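Local structure of putative dioxygenase (Nostoc punctiforme, 2PEB) at residues 11-16 / 56-61. The protein probably acts as a metal-dependent dioxygenase of the Dopa 4,5-dioxygenase family, holding a zinc ion in the crystal. Residues are numbered along the deposited sequence; the frame is centred on the assembly and turned at random.
With ZN (zinc ion), chain C.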
ATOM      1  N   GLY A  11      -3.341 -14.933  -1.916  1.00 24.12           N
ATOM      2  CA  GLY A  11      -4.222 -14.166  -1.078  1.00 23.85           C
ATOM      3  C   GLY A  11      -3.503 -13.074  -0.391  1.00 21.47           C
ATOM      4  O   GLY A  11      -2.298 -12.896  -0.567  1.00 23.00           O
ATOM      5  N   PHE A  12      -4.238 -12.318   0.417  1.00 23.89           N
ATOM      6  CA  PHE A  12      -3.687 -11.224   1.205  1.00 26.12           C
ATOM      7  C   PHE A  12      -4.186 -11.216   2.622  1.00 25.06           C
ATOM      8  O   PHE A  12      -5.280 -11.716   2.923  1.00 24.55           O
ATOM      9  CB  PHE A  12      -3.998  -9.843   0.596  1.00 25.65           C
ATOM     10  CG  PHE A  12      -3.473  -9.677  -0.779  1.00 25.15           C
ATOM     11  CD1 PHE A  12      -4.235 -10.065  -1.866  1.00 23.46           C
ATOM     12  CD2 PHE A  12      -2.234  -9.097  -0.999  1.00 26.08           C
ATOM     13  CE1 PHE A  12      -3.760  -9.926  -3.165  1.00 29.27           C
ATOM     14  CE2 PHE A  12      -1.734  -8.965  -2.303  1.00 22.80           C
ATOM     15  CZ  PHE A  12      -2.522  -9.366  -3.390  1.00 23.19           C
ATOM     16  N   HIS A  13      -3.353 -10.679   3.503  1.00 25.09           N
ATOM     17  CA  HIS A  13      -3.773 -10.258   4.838  1.00 26.50           C
ATOM     18  C   HIS A  13      -3.664  -8.787   4.981  1.00 28.96           C
ATOM     19  O   HIS A  13      -2.699  -8.194   4.535  1.00 29.31           O
ATOM     20  CB  HIS A  13      -2.824 -10.815   5.876  1.00 31.15           C
ATOM     21  CG  HIS A  13      -3.023 -12.250   6.190  1.00 29.87           C
ATOM     22  ND1 HIS A  13      -2.281 -12.890   7.160  1.00 28.54           N
ATOM     23  CD2 HIS A  13      -3.892 -13.166   5.701  1.00 27.88           C
ATOM     24  CE1 HIS A  13      -2.678 -14.153   7.232  1.00 28.95           C
ATOM     25  NE2 HIS A  13      -3.670 -14.341   6.378  1.00 36.47           N
ATOM     26  N   ALA A  14      -4.646  -8.182   5.610  1.00 28.37           N
ATOM     27  CA  ALA A  14      -4.505  -6.886   6.280  1.00 27.27           C
ATOM     28  C   ALA A  14      -4.393  -7.087   7.802  1.00 28.45           C
ATOM     29  O   ALA A  14      -5.149  -7.838   8.395  1.00 30.02           O
ATOM     30  CB  ALA A  14      -5.645  -6.023   5.942  1.00 27.52           C
ATOM     31  N   HIS A  15      -3.388  -6.458   8.401  1.00 26.47           N
ATOM     32  CA  HIS A  15      -3.201  -6.376   9.861  1.00 26.67           C
ATOM     33  C   HIS A  15      -3.509  -4.924  10.258  1.00 27.65           C
ATOM     34  O   HIS A  15      -2.828  -3.984   9.829  1.00 27.40           O
ATOM     35  CB  HIS A  15      -1.804  -6.869  10.283  1.00 25.19           C
ATOM     36  CG  HIS A  15      -1.599  -8.341  10.002  1.00 27.98           C
ATOM     37  ND1 HIS A  15      -1.905  -9.309  10.942  1.00 24.45           N
ATOM     38  CD2 HIS A  15      -1.155  -9.013   8.912  1.00 28.63           C
ATOM     39  CE1 HIS A  15      -1.697 -10.503  10.439  1.00 30.40           C
ATOM     40  NE2 HIS A  15      -1.188 -10.361   9.233  1.00 21.97           N
ATOM     41  N   VAL A  16      -4.594  -4.747  11.004  1.00 26.08           N
ATOM     42  CA  VAL A  16      -5.067  -3.435  11.423  1.00 25.06           C
ATOM     43  C   VAL A  16      -4.621  -3.244  12.845  1.00 25.85           C
ATOM     44  O   VAL A  16      -5.076  -3.952  13.771  1.00 26.42           O
ATOM     45  CB  VAL A  16      -6.605  -3.334  11.300  1.00 22.80           C
ATOM     46  CG1 VAL A  16      -7.078  -1.948  11.715  1.00 22.79           C
ATOM     47  CG2 VAL A  16      -7.091  -3.665   9.873  1.00 25.19           C
HETATM   48  N   MSE A  56      -3.515  -5.802  17.271  1.00 26.98           N
HETATM   49  CA  MSE A  56      -4.022  -5.855  15.897  1.00 25.43           C
HETATM   50  C   MSE A  56      -5.071  -6.901  15.766  1.00 23.14           C
HETATM   51  O   MSE A  56      -5.296  -7.681  16.696  1.00 22.30           O
HETATM   52  CB  MSE A  56      -2.922  -6.073  14.810  1.00 27.50           C
HETATM   53  CG  MSE A  56      -2.131  -7.391  14.927  1.00 36.03           C
HETATM   54 SE   MSE A  56      -3.033  -8.818  14.023  0.75 22.94          SE
HETATM   55  CE  MSE A  56      -2.132 -10.373  14.776  1.00 29.00           C
ATOM     56  N   TYR A  57      -5.757  -6.850  14.645  1.00 25.58           N
ATOM     57  CA  TYR A  57      -6.552  -7.964  14.164  1.00 25.26           C
ATOM     58  C   TYR A  57      -6.234  -8.232  12.698  1.00 26.06           C
ATOM     59  O   TYR A  57      -5.758  -7.351  11.978  1.00 24.83           O
ATOM     60  CB  TYR A  57      -8.057  -7.764  14.430  1.00 26.50           C
ATOM     61  CG  TYR A  57      -8.658  -6.593  13.718  1.00 24.69           C
ATOM     62  CD1 TYR A  57      -8.949  -6.665  12.365  1.00 25.02           C
ATOM     63  CD2 TYR A  57      -8.942  -5.421  14.394  1.00 23.68           C
ATOM     64  CE1 TYR A  57      -9.490  -5.582  11.685  1.00 22.57           C
ATOM     65  CE2 TYR A  57      -9.521  -4.324  13.727  1.00 27.47           C
ATOM     66  CZ  TYR A  57      -9.773  -4.417  12.386  1.00 25.23           C
ATOM     67  OH  TYR A  57     -10.357  -3.376  11.720  1.00 28.78           O
ATOM     68  N   GLN A  58      -6.467  -9.475  12.289  1.00 28.96           N
ATOM     69  CA  GLN A  58      -6.140  -9.941  10.948  1.00 30.99           C
ATOM     70  C   GLN A  58      -7.413  -9.982  10.114  1.00 28.72           C
ATOM     71  O   GLN A  58      -8.483 -10.326  10.609  1.00 30.06           O
ATOM     72  CB  GLN A  58      -5.528 -11.347  11.035  1.00 34.98           C
ATOM     73  CG  GLN A  58      -5.457 -12.098   9.731  1.00 44.22           C
ATOM     74  CD  GLN A  58      -4.744 -13.438   9.847  1.00 41.24           C
ATOM     75  OE1 GLN A  58      -3.605 -13.524  10.341  1.00 41.02           O
ATOM     76  NE2 GLN A  58      -5.399 -14.482   9.365  1.00 48.44           N
ATOM     77  N   VAL A  59      -7.267  -9.627   8.852  1.00 28.42           N
ATOM     78  CA  VAL A  59      -8.308  -9.754   7.866  1.00 27.33           C
ATOM     79  C   VAL A  59      -7.675 -10.473   6.669  1.00 26.16           C
ATOM     80  O   VAL A  59      -6.718  -9.936   6.094  1.00 29.60           O
ATOM     81  CB  VAL A  59      -8.754  -8.364   7.367  1.00 30.43           C
ATOM     82  CG1 VAL A  59     -10.003  -8.466   6.476  1.00 31.88           C
ATOM     83  CG2 VAL A  59      -9.028  -7.421   8.549  1.00 30.81           C
ATOM     84  N   ALA A  60      -8.182 -11.637   6.292  1.00 22.78           N
ATOM     85  CA  ALA A  60      -7.727 -12.418   5.133  1.00 21.77           C
ATOM     86  C   ALA A  60      -8.709 -12.318   3.987  1.00 24.07           C
ATOM     87  O   ALA A  60      -9.903 -12.346   4.195  1.00 24.66           O
ATOM     88  CB  ALA A  60      -7.501 -13.913   5.487  1.00 23.86           C
ATOM     89  N   PHE A  61      -8.187 -12.288   2.757  1.00 23.47           N
ATOM     90  CA  PHE A  61      -9.023 -12.317   1.567  1.00 24.65           C
ATOM     91  C   PHE A  61      -8.280 -12.908   0.389  1.00 26.11           C
ATOM     92  O   PHE A  61      -7.037 -12.874   0.325  1.00 27.13           O
ATOM     93  CB  PHE A  61      -9.568 -10.948   1.204  1.00 29.85           C
ATOM     94  CG  PHE A  61      -8.558  -9.843   1.248  1.00 24.12           C
ATOM     95  CD1 PHE A  61      -8.255  -9.201   2.467  1.00 26.46           C
ATOM     96  CD2 PHE A  61      -7.946  -9.376   0.118  1.00 22.54           C
ATOM     97  CE1 PHE A  61      -7.339  -8.187   2.537  1.00 29.95           C
ATOM     98  CE2 PHE A  61      -7.018  -8.297   0.201  1.00 25.83           C
ATOM     99  CZ  PHE A  61      -6.730  -7.719   1.394  1.00 31.72           C
TER
HETATM  100 ZN    ZN C 200      -0.779 -11.811   8.101  0.50 14.28          ZN
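Tyr57 CG stands between its own backbone N and carbonyl carbon (chi1 63°), which sets the phenol beside Val16, whose CB rests over one face of the ring, 3.8 Å from the centroid, in a CH-pi contact. Gln58, with CG opposite its backbone N (chi1 165°), rises instead on the other face of the sheet and lays its amide over His13. Both pairs belong to neighbouring antiparallel strands, 11-18 and 55-61, of a five-stranded sheet, where Phe12, Ala14 and Val16 form hydrogen-bonded pairs with Phe61, Val59 and Tyr57. Alternation sends these mostly apolar side chains to the face packed partly by helix 23-36, while His13 and His15 on the other face bind zinc together with His85. Small Ala14 leaves room for the broad Phe61 ring, whose CE2 lies 3.4 Å from Phe12 CB; the two rings are nearly parallel but slid apart. Tyrosine suits its place by joining a flat face for Val16 to a hydroxyl that hydrogen-bonds Ala26 O on that helix. With an alanine here, Ala26 O would probably lose this partner and a gap would open beside the Val16 methyls. On the metal face, Gln58 CD sits 3.4 Å above the plane of the His13 ring, offset toward its rim, with amide and imidazole 31° apart; a long side chain ending in a flat amide suits a place where it must reach across to the imidazole and cover one of its faces. His13 ND1 lies 2.1 Å from the zinc and His15 NE2 1.9 Å from it, which leaves His15 ND1 directed at selenomethionine Met56, whose SE approaches the ring edge in plane, 3.3 Å from His15 ND1.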